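Local coordinates for autoinducer 2-binding protein LsrB (Clostridium saccharobutylicum DSM 13864, PDB 6DSP) that binds the quorum-sensing signal autoinducer-2, as a cyclic tetrahydroxytetrahydrofuran, in the cleft of a periplasmic-binding-protein fold, at residues 116-121 against 310-315; 142-147 against 265-270. All coordinates share one frame; numbering follows the deposited sequence.

Interaction 1 (116-121 with 310-315) is largely buried, while interaction 2 (142-147 with 265-270) lies at the surface. They sit on opposite sides of the chain's centre and do not touch; their nearest atoms are about 13 Å apart. The first belongs to the eight-stranded mixed sheet and joins the start of strand 120-123 and the loop before it to the turn after strand 305-311. The second joins the end of helix 127-144 to the approach to strand 268-270. Both use an arginine end-on. In interaction 1 it holds a neutral amide oxygen across the contact, and its charge is paired with D112. In interaction 2 it pairs with a carboxylate.

Interaction 1. Residues 116-121 against 310-315; sequences SVRKVM and MPNSVL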
loop_
_atom_site.group_PDB
_atom_site.type_symbol
_atom_site.label_atom_id
_atom_site.label_comp_id
_atom_site.label_asym_id
_atom_site.label_seq_id
_atom_site.Cartn_x
_atom_site.Cartn_y
_atom_site.Cartn_z
ATOM N N SER A 116 -0.224 17.956 -7.670
ATOM C CA SER A 116 -0.219 19.410 -7.552
ATOM C C SER A 116 -0.438 19.887 -6.116
ATOM O O SER A 116 -0.223 21.084 -5.834
ATOM C CB SER A 116 -1.276 20.011 -8.481
ATOM O OG SER A 116 -2.583 19.723 -7.980
ATOM N N VAL A 117 -0.799 18.986 -5.194
ATOM C CA VAL A 117 -1.061 19.403 -3.819
ATOM C C VAL A 117 -0.152 18.706 -2.814
ATOM O O VAL A 117 -0.409 18.756 -1.611
ATOM C CB VAL A 117 -2.547 19.306 -3.427
ATOM C CG1 VAL A 117 -3.399 20.088 -4.420
ATOM C CG2 VAL A 117 -3.030 17.869 -3.322
ATOM N N ARG A 118 0.932 18.081 -3.268
ATOM C CA ARG A 118 1.959 17.606 -2.347
ATOM C C ARG A 118 3.323 17.759 -3.017
ATOM O O ARG A 118 3.429 17.841 -4.247
ATOM C CB ARG A 118 1.711 16.140 -1.950
ATOM C CG ARG A 118 1.598 15.108 -3.161
ATOM C CD ARG A 118 2.950 14.646 -3.556
ATOM N NE ARG A 118 2.863 13.608 -4.599
ATOM C CZ ARG A 118 3.590 13.660 -5.711
ATOM N NH1 ARG A 118 4.424 14.682 -5.937
ATOM N NH2 ARG A 118 3.513 12.661 -6.557
ATOM N N LYS A 119 4.375 17.770 -2.202
ATOM C CA LYS A 119 5.732 17.980 -2.700
ATOM C C LYS A 119 6.396 16.674 -3.118
ATOM O O LYS A 119 6.734 16.497 -4.281
ATOM C CB LYS A 119 6.591 18.789 -1.703
ATOM C CG LYS A 119 5.970 20.148 -1.297
ATOM C CD LYS A 119 5.285 20.847 -2.467
ATOM C CE LYS A 119 6.248 21.297 -3.537
ATOM N NZ LYS A 119 5.543 21.956 -4.743
ATOM N N VAL A 120 6.543 15.744 -2.205
ATOM C CA VAL A 120 7.183 14.472 -2.488
ATOM C C VAL A 120 6.254 13.358 -2.029
ATOM O O VAL A 120 5.609 13.453 -0.971
ATOM C CB VAL A 120 8.522 14.358 -1.733
ATOM C CG1 VAL A 120 9.120 12.951 -1.852
ATOM C CG2 VAL A 120 9.510 15.387 -2.276
ATOM N N MET A 121 6.188 12.302 -2.824
ATOM C CA MET A 121 5.538 11.031 -2.492
ATOM C C MET A 121 6.612 9.962 -2.292
ATOM O O MET A 121 7.498 9.845 -3.139
ATOM C CB MET A 121 4.660 10.626 -3.676
ATOM C CG MET A 121 4.191 9.177 -3.688
ATOM S SD MET A 121 3.031 8.786 -2.363
ATOM C CE MET A 121 2.804 7.062 -2.757
ATOM N N MET A 310 12.377 11.346 -8.335
ATOM C CA MET A 310 11.958 10.990 -9.683
ATOM C C MET A 310 10.764 11.820 -10.116
ATOM O O MET A 310 10.016 12.334 -9.277
ATOM C CB MET A 310 11.539 9.512 -9.736
ATOM C CG MET A 310 12.509 8.587 -9.028
ATOM S SD MET A 310 14.185 8.707 -9.650
ATOM C CE MET A 310 13.899 8.108 -11.300
ATOM N N PRO A 311 10.509 11.952 -11.416
ATOM C CA PRO A 311 9.288 12.654 -11.855
ATOM C C PRO A 311 8.028 11.904 -11.453
ATOM O O PRO A 311 8.021 10.683 -11.275
ATOM C CB PRO A 311 9.428 12.695 -13.384
ATOM C CG PRO A 311 10.434 11.750 -13.721
ATOM C CD PRO A 311 11.307 11.451 -12.544
ATOM N N ASN A 312 6.935 12.662 -11.353
ATOM C CA ASN A 312 5.651 12.077 -10.975
ATOM C C ASN A 312 5.228 10.965 -11.932
ATOM O O ASN A 312 4.529 10.020 -11.527
ATOM C CB ASN A 312 4.588 13.161 -10.965
ATOM C CG ASN A 312 4.753 14.088 -9.789
ATOM O OD1 ASN A 312 5.179 13.674 -8.709
ATOM N ND2 ASN A 312 4.443 15.350 -10.005
ATOM N N SER A 313 5.640 11.051 -13.198
ATOM C CA SER A 313 5.207 10.061 -14.165
ATOM C C SER A 313 5.817 8.673 -13.935
ATOM O O SER A 313 5.354 7.726 -14.583
ATOM C CB SER A 313 5.510 10.554 -15.577
ATOM O OG SER A 313 6.883 10.840 -15.731
ATOM N N VAL A 314 6.766 8.492 -13.001
ATOM C CA VAL A 314 7.153 7.117 -12.661
ATOM C C VAL A 314 5.998 6.323 -12.073
ATOM O O VAL A 314 6.010 5.086 -12.123
ATOM C CB VAL A 314 8.410 7.050 -11.755
ATOM C CG1 VAL A 314 9.588 7.769 -12.376
ATOM C CG2 VAL A 314 8.137 7.519 -10.303
ATOM N N LEU A 315 5.003 6.995 -11.485
ATOM C CA LEU A 315 3.841 6.299 -10.944
ATOM C C LEU A 315 2.621 6.326 -11.870
ATOM O O LEU A 315 1.618 5.663 -11.562
ATOM C CB LEU A 315 3.456 6.882 -9.574
ATOM C CG LEU A 315 4.516 6.771 -8.458
ATOM C CD1 LEU A 315 3.941 7.308 -7.154
ATOM C CD2 LEU A 315 4.996 5.352 -8.263
#
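This is a buried polar contact with a small apolar patch beside it, where strand 120-123 begins and strand 305-311 ends, in the eight-stranded mixed sheet of the periplasmic-binding-protein fold. M121 is in strand 120-123, and R118 is in the loop just before it. N312 and L315 lie in the turn after strand 305-311, where a 3-10 segment begins. Strand 327-330 runs between these two strands in the sheet, so the side chains reach past it. V328 of that middle strand touches R118, N312 and L315.

R118 and N312 approach from opposite directions. The arginine grips one atom, the amide oxygen, with both terminal nitrogens. NH1 of R118 is 3.0 Å from OD1 of N312, and NH2 of R118 is 2.9 Å from the same OD1. Both bonds are clearly bent. OD1 lies in the guanidinium plane, at its edge, but the guanidinium and amide planes are 62° apart. Both nitrogens come from the same face of the amide, NH1 tilted from the carbonyl plane and NH2 well above it. CG of R118 sits between its own backbone N and carbonyl carbon (chi1 56°), and the chain bends at chi2, which brings the guanidinium to N312.

NH2 of R118 also forms a salt bridge with D112, which would balance the buried charge. The other end of the amide is held too, since ND2 of N312 bonds to OG of S326. These two outside bonds would help fix the rotation of both flat groups.

M121 carries the apolar part, and its side chain is about 9 Å from the bound autoinducer. It crosses the L315 side chain at about a right angle. Their one close approach is CG of M121 against CD1 of L315, at 3.9 Å.

Interaction 2. Residues 142-147 against 265-270; sequences LKERGK and LTRWGL
NH1 of R267 bonds to OE1 of E144 at 2.8 Å, and it also bonds to OG of S141, one turn earlier on the same helix. The bond to OE1 is nearly straight, with an N-H...O angle of 165°. It is one half of a two-point salt bridge: NH2 of R267 reaches OE2 of E144 at 2.9 Å. The arginine thus meets the carboxylate end-on, one nitrogen to each oxygen. The fit is not flat, because the two planes are 48° apart. OE2 uses its syn lone pair, whereas OE1 is met from above the carboxylate plane but lies in the guanidinium plane.

E144 stands at the end of helix 127-144, which closes in a Schellman motif. N of K147 bonds to O of L142, N of G146 bonds to O of K143, and G146 takes the positive phi that the motif requires. The other partner, R267, lies just before strand 268-270, which leads to L270 of the autoinducer pocket. The R267 side chain also touches I336 of strand 335-337.

The R267 chain runs extended from the backbone and then bends at chi3 (-74°), bringing its guanidinium end-on to the carboxylate; the two side chains cross at about a right angle. T266 adds a methyl group from the same segment: its CG2 lies 3.4 Å from OE1 of E144.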
loop_
_atom_site.group_PDB
_atom_site.type_symbol
_atom_site.label_atom_id
_atom_site.label_comp_id
_atom_site.label_asym_id
_atom_site.label_seq_id
_atom_site.Cartn_x
_atom_site.Cartn_y
_atom_site.Cartn_z
ATOM N N LEU A 142 -0.042 -21.002 -7.679
ATOM C CA LEU A 142 -0.900 -21.881 -8.476
ATOM C C LEU A 142 -0.125 -23.087 -8.979
ATOM O O LEU A 142 -0.592 -24.229 -8.873
ATOM C CB LEU A 142 -1.479 -21.089 -9.656
ATOM C CG LEU A 142 -2.632 -20.132 -9.310
ATOM C CD1 LEU A 142 -2.811 -19.121 -10.436
ATOM C CD2 LEU A 142 -3.929 -20.881 -9.017
ATOM N N LYS A 143 1.084 -22.849 -9.503
ATOM C CA LYS A 143 1.891 -23.968 -9.970
ATOM C C LYS A 143 2.227 -24.930 -8.826
ATOM O O LYS A 143 2.184 -26.150 -9.003
ATOM C CB LYS A 143 3.144 -23.437 -10.662
ATOM C CG LYS A 143 3.988 -24.506 -11.329
ATOM C CD LYS A 143 5.025 -23.844 -12.235
ATOM C CE LYS A 143 5.838 -24.885 -12.975
ATOM N NZ LYS A 143 4.921 -25.868 -13.632
ATOM N N GLU A 144 2.461 -24.396 -7.616
ATOM C CA GLU A 144 2.839 -25.236 -6.486
ATOM C C GLU A 144 1.691 -26.072 -5.954
ATOM O O GLU A 144 1.951 -27.092 -5.296
ATOM C CB GLU A 144 3.447 -24.383 -5.381
ATOM C CG GLU A 144 4.814 -23.877 -5.804
ATOM C CD GLU A 144 5.288 -22.679 -5.028
ATOM O OE1 GLU A 144 4.553 -22.188 -4.154
ATOM O OE2 GLU A 144 6.415 -22.210 -5.321
ATOM N N ARG A 145 0.442 -25.709 -6.242
ATOM C CA ARG A 145 -0.682 -26.561 -5.868
ATOM C C ARG A 145 -1.138 -27.457 -7.012
ATOM O O ARG A 145 -2.201 -28.063 -6.929
ATOM C CB ARG A 145 -1.840 -25.789 -5.232
ATOM C CG ARG A 145 -2.636 -24.889 -6.167
ATOM C CD ARG A 145 -3.923 -24.418 -5.482
ATOM N NE ARG A 145 -4.769 -23.503 -6.262
ATOM C CZ ARG A 145 -5.782 -23.885 -7.040
ATOM N NH1 ARG A 145 -6.064 -25.171 -7.200
ATOM N NH2 ARG A 145 -6.520 -22.978 -7.678
ATOM N N GLY A 146 -0.361 -27.544 -8.080
ATOM C CA GLY A 146 -0.611 -28.535 -9.105
ATOM C C GLY A 146 -1.388 -28.035 -10.295
ATOM O O GLY A 146 -1.810 -28.855 -11.123
ATOM N N LYS A 147 -1.608 -26.728 -10.396
ATOM C CA LYS A 147 -2.202 -26.155 -11.596
ATOM C C LYS A 147 -1.111 -25.860 -12.626
ATOM O O LYS A 147 0.090 -25.881 -12.342
ATOM C CB LYS A 147 -2.972 -24.861 -11.255
ATOM C CG LYS A 147 -4.057 -25.024 -10.163
ATOM C CD LYS A 147 -5.224 -25.866 -10.680
ATOM C CE LYS A 147 -6.057 -25.064 -11.683
ATOM N NZ LYS A 147 -7.207 -25.877 -12.230
ATOM N N LEU A 265 -2.241 -20.215 3.105
ATOM C CA LEU A 265 -1.671 -19.639 1.889
ATOM C C LEU A 265 -0.174 -19.909 1.878
ATOM O O LEU A 265 0.459 -20.065 2.921
ATOM C CB LEU A 265 -1.948 -18.119 1.729
ATOM C CG LEU A 265 -1.043 -17.139 2.493
ATOM C CD1 LEU A 265 -1.281 -15.699 2.013
ATOM C CD2 LEU A 265 -1.293 -17.211 3.991
ATOM N N THR A 266 0.393 -19.868 0.682
ATOM C CA THR A 266 1.799 -20.161 0.501
ATOM C C THR A 266 2.663 -18.915 0.482
ATOM O O THR A 266 3.807 -18.963 0.946
ATOM C CB THR A 266 1.976 -20.888 -0.858
ATOM O OG1 THR A 266 1.144 -22.059 -0.873
ATOM C CG2 THR A 266 3.424 -21.280 -1.086
ATOM N N ARG A 267 2.166 -17.799 -0.059
ATOM C CA ARG A 267 3.063 -16.741 -0.491
ATOM C C ARG A 267 2.291 -15.432 -0.541
ATOM O O ARG A 267 1.155 -15.399 -1.015
ATOM C CB ARG A 267 3.596 -17.095 -1.894
ATOM C CG ARG A 267 4.459 -16.030 -2.546
ATOM C CD ARG A 267 4.942 -16.530 -3.920
ATOM N NE ARG A 267 5.985 -17.546 -3.840
ATOM C CZ ARG A 267 5.785 -18.864 -3.966
ATOM N NH1 ARG A 267 4.552 -19.346 -4.152
ATOM N NH2 ARG A 267 6.824 -19.694 -3.903
ATOM N N TRP A 268 2.929 -14.357 -0.082
ATOM C CA TRP A 268 2.376 -13.004 -0.192
ATOM C C TRP A 268 3.569 -12.068 -0.171
ATOM O O TRP A 268 4.705 -12.515 -0.030
ATOM C CB TRP A 268 1.373 -12.719 0.951
ATOM C CG TRP A 268 2.022 -12.496 2.288
ATOM C CD1 TRP A 268 2.190 -11.297 2.905
ATOM C CD2 TRP A 268 2.546 -13.492 3.177
ATOM N NE1 TRP A 268 2.815 -11.472 4.104
ATOM C CE2 TRP A 268 3.070 -12.809 4.295
ATOM C CE3 TRP A 268 2.666 -14.897 3.113
ATOM C CZ2 TRP A 268 3.696 -13.472 5.353
ATOM C CZ3 TRP A 268 3.287 -15.558 4.180
ATOM C CH2 TRP A 268 3.791 -14.842 5.279
ATOM N N GLY A 269 3.321 -10.763 -0.314
ATOM C CA GLY A 269 4.420 -9.823 -0.377
ATOM C C GLY A 269 4.202 -8.547 0.411
ATOM O O GLY A 269 3.097 -8.244 0.882
ATOM N N LEU A 270 5.283 -7.784 0.506
ATOM C CA LEU A 270 5.229 -6.406 0.995
ATOM C C LEU A 270 6.573 -5.773 0.668
ATOM O O LEU A 270 7.095 -5.966 -0.441
ATOM C CB LEU A 270 4.865 -6.306 2.488
ATOM C CG LEU A 270 4.246 -4.930 2.834
ATOM C CD1 LEU A 270 2.785 -4.796 2.404
ATOM C CD2 LEU A 270 4.414 -4.644 4.331
#